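Long-range contacts in putative cell adhesion protein (Parabacteroides distasonis, PDB 3LIU), which is probably a fimbrial subunit of the FimA/Mfa1 family that builds adhesive pili on the bacterial surface: residues Asn357-Ser363 against Ser386-Trp392; Val175-Ala181 against Leu278-Val284; Phe204-Gly210 against Tyr238-Phe244; Thr222-Phe228 against Glu286-Val292. One frame throughout, in Å; residues are numbered along the deposited sequence. Where two conformers were deposited one is given.

In the fold
All four contacts belong to one compact region of this elongated, mostly beta chain. Contacts 1 and 2 lie about 8 Å apart between centres and share strand 172-185's surroundings, that strand pairing parallel with strand 358-366 and antiparallel with strand 282-284. Contact 3, about 13 Å from contact 2 between centres, belongs to a second sheet that packs against the first through Ile205, Phe282 and Val284. Contact 4 ties two loops together about 14 Å from contact 3 and meets it through Lys209 and Glu291. Along the chain, contact 3 falls between the two segments of contact 2, and contact 4 alternates with both. Contact 1 comes last, its C-terminal antiparallel strand pair completing a sheet begun by much earlier strands.

Contact 1: residues Asn357-Ser363 against Ser386-Trp392; sequences NYKYEIS and SVKVEPW
Lys359 reaches over the indole of Trp392 at one end of an antiparallel beta ladder between strands 358-366 and 383-391, the C-terminal strand pair of a chain whose FimA family is grouped with transthyretin-like folds. Its CB lies 3.9 Å from Glu390 O. With CG anti to the carbonyl carbon (chi1 -71°), the chain leaves the backbone beside its own nitrogen and runs extended across the ring. CG stands 3.8 Å above the indole plane, displaced toward the rim, and CE makes a CH-pi contact 3.6 Å from the centroid of the five-membered ring. Beyond the indole, NZ forms a salt bridge with Glu281 of contact 2. The aliphatic part of the lysine thus covers one indole face while its charge is matched farther on; Arg173 makes a cation-pi contact with the same tryptophan.

The ladder holds the backbones in register through paired N-H...O bonds between Lys359 and Glu390, Glu361 and Lys388, and Ser363 and Ser386. The bond from Lys359 N to Glu390 O is nearly straight, 173° at the hydrogen. Tyr360, Ile362, Val387 and Val389 form an apolar face on the sheet side away from Lys359. There Val389 divides its methyls between two tyrosines: CG1 approaches Tyr358 CD1 at 3.5 Å, whereas CG2 lies alongside Tyr360. The Tyr360 hydroxyl is held by backbone atoms of Tyr353 and Gln355. Past the last strand pair, Arg173 NH1 bonds to both Asn357 OD1 and Trp392 O, and water 1 accepts from Asn357 ND2 and lies 3.2 Å from Trp392 O.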
# COMPACT_ATOMS: atom_id res chain seq x y z
N ASN A 357 -4.34 2.82 1.25
CA ASN A 357 -4.62 4.25 1.39
C ASN A 357 -4.78 4.72 2.84
O ASN A 357 -5.53 5.65 3.12
CB ASN A 357 -5.84 4.64 0.56
CG ASN A 357 -5.83 6.12 0.18
OD1 ASN A 357 -4.81 6.66 -0.23
ND2 ASN A 357 -6.95 6.77 0.31
N TYR A 358 -4.08 4.03 3.75
CA TYR A 358 -3.94 4.42 5.14
C TYR A 358 -2.49 4.61 5.46
O TYR A 358 -1.63 3.98 4.87
CB TYR A 358 -4.48 3.34 6.09
CG TYR A 358 -5.98 3.18 6.07
CD1 TYR A 358 -6.81 4.12 6.68
CD2 TYR A 358 -6.56 2.10 5.44
CE1 TYR A 358 -8.20 3.95 6.67
CE2 TYR A 358 -7.93 1.95 5.39
CZ TYR A 358 -8.75 2.86 6.03
OH TYR A 358 -10.10 2.67 5.99
N LYS A 359 -2.23 5.49 6.41
CA LYS A 359 -0.91 5.70 6.94
C LYS A 359 -0.91 5.03 8.30
O LYS A 359 -1.82 5.23 9.11
CB LYS A 359 -0.63 7.17 7.13
CG LYS A 359 -0.44 7.93 5.88
CD LYS A 359 0.42 9.14 6.17
CE LYS A 359 0.77 9.85 4.92
NZ LYS A 359 1.93 10.76 5.09
N TYR A 360 0.12 4.22 8.52
CA TYR A 360 0.35 3.51 9.76
C TYR A 360 1.52 4.19 10.47
O TYR A 360 2.63 4.33 9.90
CB TYR A 360 0.68 2.05 9.46
CG TYR A 360 -0.48 1.28 8.95
CD1 TYR A 360 -0.88 1.40 7.63
CD2 TYR A 360 -1.18 0.41 9.77
CE1 TYR A 360 -1.97 0.68 7.14
CE2 TYR A 360 -2.27 -0.31 9.29
CZ TYR A 360 -2.67 -0.16 8.00
OH TYR A 360 -3.77 -0.87 7.55
N GLU A 361 1.25 4.68 11.68
CA GLU A 361 2.26 5.34 12.51
C GLU A 361 2.49 4.48 13.73
O GLU A 361 1.59 4.33 14.57
CB GLU A 361 1.79 6.73 12.93
CG GLU A 361 1.48 7.65 11.78
CD GLU A 361 2.72 8.09 11.03
OE1 GLU A 361 3.84 7.96 11.58
OE2 GLU A 361 2.57 8.57 9.88
N ILE A 362 3.69 3.86 13.79
CA ILE A 362 4.04 2.87 14.83
C ILE A 362 4.98 3.51 15.88
O ILE A 362 6.01 4.08 15.53
CB ILE A 362 4.71 1.62 14.18
CG1 ILE A 362 3.73 1.01 13.15
CG2 ILE A 362 5.16 0.61 15.25
CD1 ILE A 362 4.23 -0.14 12.40
N SER A 363 4.58 3.45 17.14
CA SER A 363 5.40 3.91 18.24
C SER A 363 5.75 2.73 19.12
O SER A 363 4.85 2.05 19.64
CB SER A 363 4.64 4.96 19.07
OG SER A 363 4.30 6.05 18.24
N SER A 386 2.21 0.60 19.75
CA SER A 386 1.02 1.35 19.55
C SER A 386 1.03 1.81 18.08
O SER A 386 1.96 2.54 17.66
CB SER A 386 1.09 2.57 20.45
OG SER A 386 0.02 3.44 20.21
N VAL A 387 -0.00 1.40 17.35
CA VAL A 387 -0.14 1.67 15.92
C VAL A 387 -1.37 2.55 15.69
O VAL A 387 -2.50 2.13 15.96
CB VAL A 387 -0.20 0.35 15.14
CG1 VAL A 387 -0.22 0.54 13.64
CG2 VAL A 387 1.02 -0.55 15.54
N LYS A 388 -1.15 3.79 15.22
CA LYS A 388 -2.23 4.67 14.79
C LYS A 388 -2.40 4.51 13.32
O LYS A 388 -1.42 4.56 12.56
CB LYS A 388 -1.90 6.13 15.00
CG LYS A 388 -1.81 6.55 16.43
CD LYS A 388 -1.54 8.05 16.48
CE LYS A 388 -1.28 8.56 17.90
NZ LYS A 388 -0.87 9.99 17.84
N VAL A 389 -3.65 4.36 12.93
CA VAL A 389 -4.04 4.36 11.55
C VAL A 389 -4.86 5.62 11.25
O VAL A 389 -5.82 5.92 11.96
CB VAL A 389 -4.87 3.11 11.19
CG1 VAL A 389 -5.40 3.23 9.77
CG2 VAL A 389 -4.02 1.86 11.32
N GLU A 390 -4.44 6.31 10.19
CA GLU A 390 -5.03 7.55 9.70
C GLU A 390 -5.33 7.36 8.22
O GLU A 390 -4.47 6.84 7.50
CB GLU A 390 -3.99 8.69 9.77
CG GLU A 390 -3.09 8.71 11.01
CD GLU A 390 -3.69 9.44 12.20
OE1 GLU A 390 -4.82 9.99 12.09
OE2 GLU A 390 -3.02 9.48 13.26
N PRO A 391 -6.54 7.76 7.75
CA PRO A 391 -6.71 7.82 6.29
C PRO A 391 -5.71 8.78 5.66
O PRO A 391 -5.29 9.74 6.28
CB PRO A 391 -8.18 8.29 6.09
CG PRO A 391 -8.66 8.73 7.40
CD PRO A 391 -7.81 8.02 8.45
N TRP A 392 -5.32 8.49 4.43
CA TRP A 392 -4.12 9.08 3.86
C TRP A 392 -4.40 10.35 3.05
O TRP A 392 -4.78 10.26 1.87
CB TRP A 392 -3.45 8.02 2.97
CG TRP A 392 -2.11 8.37 2.46
CD1 TRP A 392 -1.55 9.62 2.38
CD2 TRP A 392 -1.18 7.48 1.87
NE1 TRP A 392 -0.31 9.54 1.82
CE2 TRP A 392 -0.07 8.23 1.47
CE3 TRP A 392 -1.20 6.10 1.62
CZ2 TRP A 392 1.03 7.66 0.85
CZ3 TRP A 392 -0.12 5.53 1.00
CH2 TRP A 392 0.99 6.31 0.63
O HOH W 1 -6.96 9.91 -0.43

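Contact 2: residues Val175-Ala181 against Leu278-Val284; sequences VASIALA and LNHEFYV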
# COMPACT_ATOMS: atom_id res chain seq x y z
N VAL A 175 -1.57 1.63 -2.51
CA VAL A 175 -0.56 1.29 -1.53
C VAL A 175 -0.99 1.82 -0.13
O VAL A 175 -1.87 2.68 -0.03
CB VAL A 175 0.86 1.86 -1.89
CG1 VAL A 175 1.47 1.16 -3.10
CG2 VAL A 175 0.79 3.36 -2.11
N ALA A 176 -0.33 1.31 0.90
CA ALA A 176 -0.39 1.81 2.30
C ALA A 176 0.97 2.37 2.63
O ALA A 176 1.97 2.00 1.99
CB ALA A 176 -0.76 0.66 3.31
N SER A 177 1.02 3.24 3.66
CA SER A 177 2.25 3.85 4.10
C SER A 177 2.54 3.37 5.50
O SER A 177 1.64 3.40 6.34
CB SER A 177 2.10 5.36 4.14
OG SER A 177 3.18 5.96 4.86
N ILE A 178 3.76 2.87 5.74
CA ILE A 178 4.11 2.39 7.07
C ILE A 178 5.34 3.15 7.55
O ILE A 178 6.36 3.26 6.82
CB ILE A 178 4.38 0.85 7.12
CG1 ILE A 178 3.15 0.07 6.70
CG2 ILE A 178 4.80 0.40 8.52
CD1 ILE A 178 3.36 -1.49 6.56
N ALA A 179 5.26 3.69 8.75
CA ALA A 179 6.39 4.44 9.34
C ALA A 179 6.50 4.20 10.83
O ALA A 179 5.50 3.97 11.51
CB ALA A 179 6.25 5.91 9.06
N LEU A 180 7.75 4.25 11.31
CA LEU A 180 8.07 4.25 12.71
C LEU A 180 8.06 5.70 13.19
O LEU A 180 8.91 6.51 12.79
CB LEU A 180 9.47 3.63 12.96
CG LEU A 180 9.92 3.56 14.43
CD1 LEU A 180 9.19 2.46 15.20
CD2 LEU A 180 11.45 3.40 14.56
N ALA A 181 7.09 6.00 14.05
CA ALA A 181 6.86 7.32 14.59
C ALA A 181 7.75 7.53 15.81
O ALA A 181 8.17 8.63 16.07
CB ALA A 181 5.40 7.46 14.97
N LEU A 278 13.42 7.24 11.42
CA LEU A 278 12.19 7.72 12.06
C LEU A 278 11.36 8.57 11.11
O LEU A 278 11.87 9.46 10.45
CB LEU A 278 12.53 8.57 13.29
CG LEU A 278 12.84 7.86 14.60
CD1 LEU A 278 13.02 8.92 15.67
CD2 LEU A 278 11.71 6.90 14.97
N ASN A 279 10.07 8.29 11.09
CA ASN A 279 9.14 8.90 10.19
C ASN A 279 9.37 8.63 8.69
O ASN A 279 8.69 9.17 7.88
CB ASN A 279 9.03 10.39 10.50
CG ASN A 279 8.61 10.64 11.94
OD1 ASN A 279 9.22 11.42 12.66
ND2 ASN A 279 7.59 9.95 12.38
N HIS A 280 10.32 7.78 8.33
CA HIS A 280 10.49 7.44 6.94
C HIS A 280 9.33 6.51 6.54
O HIS A 280 9.07 5.48 7.19
CB HIS A 280 11.81 6.72 6.72
CG HIS A 280 11.99 6.24 5.33
ND1 HIS A 280 12.40 7.06 4.31
CD2 HIS A 280 11.73 5.03 4.77
CE1 HIS A 280 12.44 6.37 3.18
NE2 HIS A 280 12.02 5.14 3.43
N GLU A 281 8.65 6.87 5.47
CA GLU A 281 7.48 6.08 5.06
C GLU A 281 7.88 4.96 4.10
O GLU A 281 8.66 5.20 3.18
CB GLU A 281 6.44 6.97 4.41
CG GLU A 281 5.73 7.86 5.39
CD GLU A 281 4.76 8.84 4.74
OE1 GLU A 281 3.95 8.45 3.85
OE2 GLU A 281 4.81 10.01 5.13
N PHE A 282 7.35 3.75 4.34
CA PHE A 282 7.52 2.61 3.46
C PHE A 282 6.19 2.33 2.81
O PHE A 282 5.18 2.30 3.51
CB PHE A 282 7.92 1.35 4.28
CG PHE A 282 9.27 1.45 4.97
CD1 PHE A 282 10.45 1.31 4.25
CD2 PHE A 282 9.35 1.74 6.32
CE1 PHE A 282 11.72 1.40 4.90
CE2 PHE A 282 10.60 1.84 6.95
CZ PHE A 282 11.78 1.65 6.23
N TYR A 283 6.20 2.04 1.52
CA TYR A 283 5.02 1.76 0.76
C TYR A 283 4.90 0.26 0.48
O TYR A 283 5.86 -0.38 0.02
CB TYR A 283 5.02 2.52 -0.58
CG TYR A 283 5.16 4.01 -0.49
CD1 TYR A 283 4.49 4.75 0.50
CD2 TYR A 283 5.95 4.70 -1.40
CE1 TYR A 283 4.64 6.12 0.61
CE2 TYR A 283 6.07 6.08 -1.34
CZ TYR A 283 5.41 6.78 -0.34
OH TYR A 283 5.54 8.15 -0.25
N VAL A 284 3.70 -0.26 0.71
CA VAL A 284 3.46 -1.70 0.61
C VAL A 284 2.07 -1.86 0.03
O VAL A 284 1.26 -0.91 0.06
CB VAL A 284 3.55 -2.42 2.02
CG1 VAL A 284 4.92 -2.32 2.62
CG2 VAL A 284 2.52 -1.87 3.00
O HOH W 2 10.09 4.46 9.59
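Ser177 OG donates to Glu281 OE1 at 2.8 Å, meeting the carboxylate oxygen from 39° above its plane. The serine hydroxyl lies anti to its own nitrogen (chi1 166°), which turns it toward the glutamate. With OE2 engaged by Lys359, this one side chain also links strand 172-185 to its parallel neighbour, strand 358-366. Replacing Glu281 with alanine would probably leave the ammonium of Lys359 without this counter-charge and the Ser177 hydroxyl without its acceptor.

Beneath this polar link runs a short antiparallel backbone ladder that gives way to a water-bridged opening. Ala176 and Val284 exchange two N-H...O bonds, as do Ile178 and Phe282; Ile178 N to Phe282 O and Phe282 N to Ile178 O are both 2.7 Å. Water 2 then stands in for a direct bond, accepting from Leu180 N and donating to His280 O, while Asn279 N bonds directly to Leu180 O at 2.7 Å, 172° at the hydrogen. On the sheet face that carries Ile178, its side chain and that of Val284 cross at about a right angle, Ile178 CD1 3.7 Å from Val284 CG2. Nearer the open end, the CD2 methyls of Leu180 and Leu278 meet at 3.5 Å. His280 CD2 lies over one face of the Phe282 ring.

Strand 172-185 is therefore a central strand here, flanked by strand 282-284 on one edge and strand 358-366 on the other, with strand 193-213 packed against Leu180, Phe282 and Val284.

Contact 3: residues Phe204-Gly210 against Tyr238-Phe244; sequences FIASAKG and YKVGLLF
Phe204 forms the apolar centre of this contact, with Leu242 CD1 3.6 Å above one face of its ring, a CH-pi contact displaced toward the rim. The two side chains cross at about a right angle. Phe244 approaches from the opposite direction, its CE1 3.8 Å from Phe204 CZ and the ring planes inclined at 45°. Val240 CG2 reaches the edge of the Phe204 ring and also lies 3.8 Å from Ala206 CB. A serine in place of Phe204 would probably open a gap beneath Leu242 and deprive the Phe244 ring of one of its aromatic neighbours.

Outside this cluster the backbones are joined antiparallel, but with an interruption. Gly241 N donates to Ile205 O at 3.0 Å; then Ser207, with positive phi, breaks the strand, and pairing resumes with two bonds between Ala208 and Lys239.

At the polar edge, Lys209 and Tyr238 run side by side in the same direction, Lys209 CG 3.7 Å from Tyr238 CE1. With CG opposite the carbonyl carbon (chi1 -78°) and the chain extended, the lysine carries NZ past the phenol to Glu291 and Glu224, both salt-bridge partners, while Tyr238 OH bonds to Glu291 O.

Strand 193-213 lies between strand 238-240 and strand 308-319 in this sheet. Ile205 and Ala208 turn toward the sheet that contains strand 282-284, packing on Phe282 and Val284, and Tyr332 of strand 326-336 touches both Phe204 and Phe244.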
# COMPACT_ATOMS: atom_id res chain seq x y z
N PHE A 204 13.25 -1.90 9.03
CA PHE A 204 12.90 -2.58 7.78
C PHE A 204 11.57 -3.31 7.82
O PHE A 204 11.00 -3.53 8.90
CB PHE A 204 14.06 -3.48 7.24
CG PHE A 204 14.23 -4.81 7.95
CD1 PHE A 204 14.83 -4.88 9.18
CD2 PHE A 204 13.81 -5.99 7.35
CE1 PHE A 204 15.02 -6.10 9.83
CE2 PHE A 204 13.99 -7.23 7.98
CZ PHE A 204 14.62 -7.28 9.22
N ILE A 205 11.07 -3.65 6.63
CA ILE A 205 9.79 -4.31 6.50
C ILE A 205 9.99 -5.72 5.97
O ILE A 205 10.85 -5.92 5.09
CB ILE A 205 8.88 -3.54 5.50
CG1 ILE A 205 8.69 -2.10 5.93
CG2 ILE A 205 7.51 -4.29 5.31
CD1 ILE A 205 8.11 -1.87 7.33
N ALA A 206 9.23 -6.68 6.49
CA ALA A 206 9.29 -8.09 6.01
C ALA A 206 7.88 -8.54 5.66
O ALA A 206 6.91 -8.03 6.20
CB ALA A 206 9.90 -9.02 7.09
N SER A 207 7.74 -9.52 4.76
CA SER A 207 6.43 -9.97 4.32
C SER A 207 5.50 -8.87 3.82
O SER A 207 4.31 -8.89 4.10
CB SER A 207 5.70 -10.80 5.39
OG SER A 207 6.49 -11.93 5.73
N ALA A 208 6.05 -7.96 3.01
CA ALA A 208 5.25 -6.99 2.24
C ALA A 208 4.74 -7.73 1.02
O ALA A 208 5.54 -8.30 0.27
CB ALA A 208 6.15 -5.79 1.80
N LYS A 209 3.42 -7.78 0.82
CA LYS A 209 2.92 -8.33 -0.44
C LYS A 209 3.40 -7.43 -1.56
O LYS A 209 3.22 -6.21 -1.53
CB LYS A 209 1.42 -8.52 -0.41
CG LYS A 209 1.02 -9.76 0.37
CD LYS A 209 -0.39 -10.19 0.18
CE LYS A 209 -0.66 -11.52 0.91
NZ LYS A 209 -2.07 -11.97 0.83
N GLY A 210 4.07 -8.03 -2.54
CA GLY A 210 4.65 -7.26 -3.61
C GLY A 210 3.81 -7.22 -4.85
O GLY A 210 4.22 -6.66 -5.86
N TYR A 238 6.27 -12.10 -1.80
CA TYR A 238 6.52 -11.31 -0.61
C TYR A 238 7.86 -10.57 -0.78
O TYR A 238 8.82 -11.14 -1.29
CB TYR A 238 6.59 -12.18 0.66
CG TYR A 238 5.27 -12.68 1.20
CD1 TYR A 238 4.33 -11.78 1.70
CD2 TYR A 238 4.97 -14.04 1.27
CE1 TYR A 238 3.16 -12.21 2.22
CE2 TYR A 238 3.78 -14.48 1.80
CZ TYR A 238 2.87 -13.53 2.28
OH TYR A 238 1.66 -13.88 2.80
N LYS A 239 7.93 -9.33 -0.30
CA LYS A 239 9.11 -8.52 -0.41
C LYS A 239 9.65 -8.13 0.97
O LYS A 239 8.90 -7.97 1.91
CB LYS A 239 8.85 -7.25 -1.25
CG LYS A 239 8.17 -7.46 -2.59
CD LYS A 239 8.90 -8.45 -3.53
CE LYS A 239 8.07 -8.79 -4.75
NZ LYS A 239 8.75 -9.78 -5.66
N VAL A 240 10.96 -8.00 1.07
CA VAL A 240 11.63 -7.85 2.33
C VAL A 240 12.84 -6.93 2.12
O VAL A 240 13.53 -6.99 1.09
CB VAL A 240 12.06 -9.21 2.96
CG1 VAL A 240 13.17 -9.95 2.12
CG2 VAL A 240 12.52 -9.00 4.38
N GLY A 241 13.11 -6.10 3.13
CA GLY A 241 14.12 -5.04 2.99
C GLY A 241 15.58 -5.48 3.08
O GLY A 241 16.48 -4.83 2.51
N LEU A 242 15.80 -6.58 3.79
CA LEU A 242 17.12 -7.16 3.98
C LEU A 242 17.08 -8.68 3.87
O LEU A 242 16.04 -9.31 4.15
CB LEU A 242 17.63 -6.80 5.40
CG LEU A 242 17.83 -5.32 5.68
CD1 LEU A 242 17.91 -5.06 7.21
CD2 LEU A 242 19.03 -4.81 4.90
N LEU A 243 18.21 -9.27 3.47
CA LEU A 243 18.41 -10.71 3.46
C LEU A 243 19.42 -11.09 4.56
O LEU A 243 20.28 -10.32 4.93
CB LEU A 243 18.88 -11.20 2.10
CG LEU A 243 18.00 -10.88 0.90
CD1 LEU A 243 18.71 -11.28 -0.47
CD2 LEU A 243 16.69 -11.60 1.07
N PHE A 244 19.27 -12.29 5.11
CA PHE A 244 20.15 -12.74 6.19
C PHE A 244 20.82 -14.06 5.77
O PHE A 244 20.50 -14.63 4.72
CB PHE A 244 19.35 -12.82 7.51
CG PHE A 244 18.85 -11.49 7.97
CD1 PHE A 244 17.62 -11.00 7.54
CD2 PHE A 244 19.65 -10.67 8.77
CE1 PHE A 244 17.18 -9.73 7.95
CE2 PHE A 244 19.21 -9.41 9.16
CZ PHE A 244 17.97 -8.96 8.75

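Contact 4: residues Thr222-Phe228 against Glu286-Val292; sequences TIEKDFF and ENTKGEV
Three glutamates, Glu224, Glu286 and Glu291, do most of the work of joining two segments that contain no regular helix or strand: each carboxylate accepts from at least one backbone N-H of the facing segment. Glu224 stretches fully across, its CG anti to the backbone N (chi1 -178°), and brings its carboxylate to the turn at Thr288 and Lys289. OE1 receives the Thr288 hydroxyl at 2.6 Å through its syn lone pair. OE2 takes two amides: Lys289 N at 3.0 Å, also on the syn side, and Thr288 N at 2.9 Å from 44° above the carboxylate plane. The turn receiving it is braced by an Asx motif, Asn287 OD1 accepting from Gly290 N.

Glu286 reaches the other way. Its OE1 accepts from Ile223 N at 2.9 Å, well above the carboxylate plane, and more weakly from Glu224 N; OE2 bonds to Arg356 N. Water 3 bridges the backbones, accepting from Lys225 N and donating to Glu286 O.

Farther along, Glu291 bends at chi2 and presents OE2 to Phe227 N, 2.8 Å away at 172° about the hydrogen but steeply out of the carboxylate plane. Asp226 OD1 forms a salt bridge with Lys289 NZ at 2.8 Å. The Phe228 ring turns its edge to Glu291 O.

Four acids face Lys289 across the contact, Lys225 pointing away to Glu111, which would leave a negative excess between the segments; the ammonium group of Lys209 from contact 3 probably offsets much of it, making that charge integral to the joining of the loops.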
# COMPACT_ATOMS: atom_id res chain seq x y z
N THR A 222 -11.22 -3.84 -1.25
CA THR A 222 -10.03 -4.68 -1.18
C THR A 222 -9.51 -5.01 -2.57
O THR A 222 -10.28 -5.24 -3.51
CB THR A 222 -10.29 -5.95 -0.32
OG1 THR A 222 -9.06 -6.68 -0.22
CG2 THR A 222 -11.34 -6.86 -0.92
N ILE A 223 -8.18 -4.94 -2.69
CA ILE A 223 -7.46 -5.23 -3.91
C ILE A 223 -6.33 -6.23 -3.63
O ILE A 223 -5.46 -6.46 -4.46
CB ILE A 223 -6.84 -3.94 -4.54
CG1 ILE A 223 -6.04 -3.16 -3.51
CG2 ILE A 223 -7.96 -3.09 -5.22
CD1 ILE A 223 -5.31 -1.89 -4.02
N GLU A 224 -6.32 -6.77 -2.42
CA GLU A 224 -5.33 -7.74 -1.99
C GLU A 224 -5.36 -8.98 -2.85
O GLU A 224 -6.44 -9.49 -3.18
CB GLU A 224 -5.61 -8.18 -0.53
CG GLU A 224 -4.57 -9.19 0.05
CD GLU A 224 -4.82 -9.53 1.52
OE1 GLU A 224 -5.84 -9.07 2.06
OE2 GLU A 224 -3.98 -10.21 2.14
N LYS A 225 -4.18 -9.49 -3.17
CA LYS A 225 -4.05 -10.78 -3.86
C LYS A 225 -3.90 -11.90 -2.84
O LYS A 225 -3.05 -11.81 -1.94
CB LYS A 225 -2.82 -10.80 -4.74
CG LYS A 225 -2.88 -9.98 -6.03
CD LYS A 225 -4.11 -10.27 -6.88
CE LYS A 225 -3.89 -9.81 -8.33
NZ LYS A 225 -5.10 -9.90 -9.18
N ASP A 226 -4.72 -12.94 -2.98
CA ASP A 226 -4.51 -14.16 -2.23
C ASP A 226 -3.20 -14.79 -2.66
O ASP A 226 -2.83 -14.71 -3.83
CB ASP A 226 -5.62 -15.17 -2.50
CG ASP A 226 -6.91 -14.78 -1.90
OD1 ASP A 226 -6.99 -13.82 -1.12
OD2 ASP A 226 -7.88 -15.47 -2.18
N PHE A 227 -2.51 -15.41 -1.72
CA PHE A 227 -1.24 -16.13 -1.99
C PHE A 227 -1.44 -17.61 -1.79
O PHE A 227 -2.35 -18.04 -1.09
CB PHE A 227 -0.13 -15.62 -1.07
CG PHE A 227 0.61 -14.39 -1.57
CD1 PHE A 227 -0.06 -13.33 -2.23
CD2 PHE A 227 1.96 -14.25 -1.29
CE1 PHE A 227 0.62 -12.17 -2.60
CE2 PHE A 227 2.67 -13.09 -1.66
CZ PHE A 227 2.03 -12.05 -2.31
N PHE A 228 -0.57 -18.41 -2.41
CA PHE A 228 -0.67 -19.86 -2.35
C PHE A 228 -2.04 -20.38 -2.85
O PHE A 228 -2.58 -19.81 -3.81
CB PHE A 228 -0.28 -20.34 -0.94
CG PHE A 228 1.13 -19.98 -0.58
CD1 PHE A 228 2.20 -20.60 -1.23
CD2 PHE A 228 1.40 -18.98 0.30
CE1 PHE A 228 3.51 -20.23 -0.97
CE2 PHE A 228 2.73 -18.62 0.60
CZ PHE A 228 3.77 -19.24 -0.03
N GLU A 286 -1.65 -4.23 0.04
CA GLU A 286 -2.48 -4.84 1.09
C GLU A 286 -1.98 -6.21 1.45
O GLU A 286 -1.53 -6.99 0.60
CB GLU A 286 -3.95 -4.94 0.68
CG GLU A 286 -4.62 -3.60 0.40
CD GLU A 286 -6.14 -3.67 0.39
OE1 GLU A 286 -6.69 -4.65 -0.18
OE2 GLU A 286 -6.79 -2.71 0.90
N ASN A 287 -2.04 -6.48 2.74
CA ASN A 287 -1.83 -7.79 3.31
C ASN A 287 -2.63 -7.91 4.62
O ASN A 287 -2.30 -7.27 5.63
CB ASN A 287 -0.36 -8.03 3.57
CG ASN A 287 -0.10 -9.45 4.07
OD1 ASN A 287 -1.03 -10.24 4.18
ND2 ASN A 287 1.15 -9.76 4.43
N THR A 288 -3.70 -8.66 4.56
CA THR A 288 -4.51 -9.00 5.73
C THR A 288 -4.47 -10.47 5.97
O THR A 288 -4.71 -10.91 7.09
CB THR A 288 -5.98 -8.55 5.58
OG1 THR A 288 -6.63 -9.33 4.56
CG2 THR A 288 -6.03 -7.06 5.21
N LYS A 289 -4.19 -11.26 4.94
CA LYS A 289 -4.21 -12.72 5.12
C LYS A 289 -2.88 -13.33 5.55
O LYS A 289 -2.88 -14.34 6.23
CB LYS A 289 -4.76 -13.41 3.87
CG LYS A 289 -6.26 -13.07 3.70
CD LYS A 289 -6.79 -13.51 2.37
CE LYS A 289 -8.25 -13.06 2.14
NZ LYS A 289 -8.84 -13.89 1.02
N GLY A 290 -1.75 -12.75 5.16
CA GLY A 290 -0.44 -13.25 5.60
C GLY A 290 -0.22 -14.74 5.34
O GLY A 290 0.31 -15.43 6.18
N GLU A 291 -0.64 -15.22 4.18
CA GLU A 291 -0.57 -16.68 3.92
C GLU A 291 0.86 -17.22 3.91
O GLU A 291 1.78 -16.56 3.42
CB GLU A 291 -1.26 -17.08 2.63
CG GLU A 291 -2.70 -16.68 2.51
CD GLU A 291 -2.84 -15.34 1.76
OE1 GLU A 291 -2.05 -14.42 2.02
OE2 GLU A 291 -3.70 -15.26 0.86
N VAL A 292 1.02 -18.42 4.47
CA VAL A 292 2.24 -19.21 4.30
C VAL A 292 1.90 -20.48 3.51
O VAL A 292 0.73 -20.85 3.33
CB VAL A 292 2.94 -19.52 5.63
CG1 VAL A 292 3.36 -18.20 6.34
CG2 VAL A 292 2.03 -20.45 6.52
O HOH W 3 -2.01 -7.69 -2.17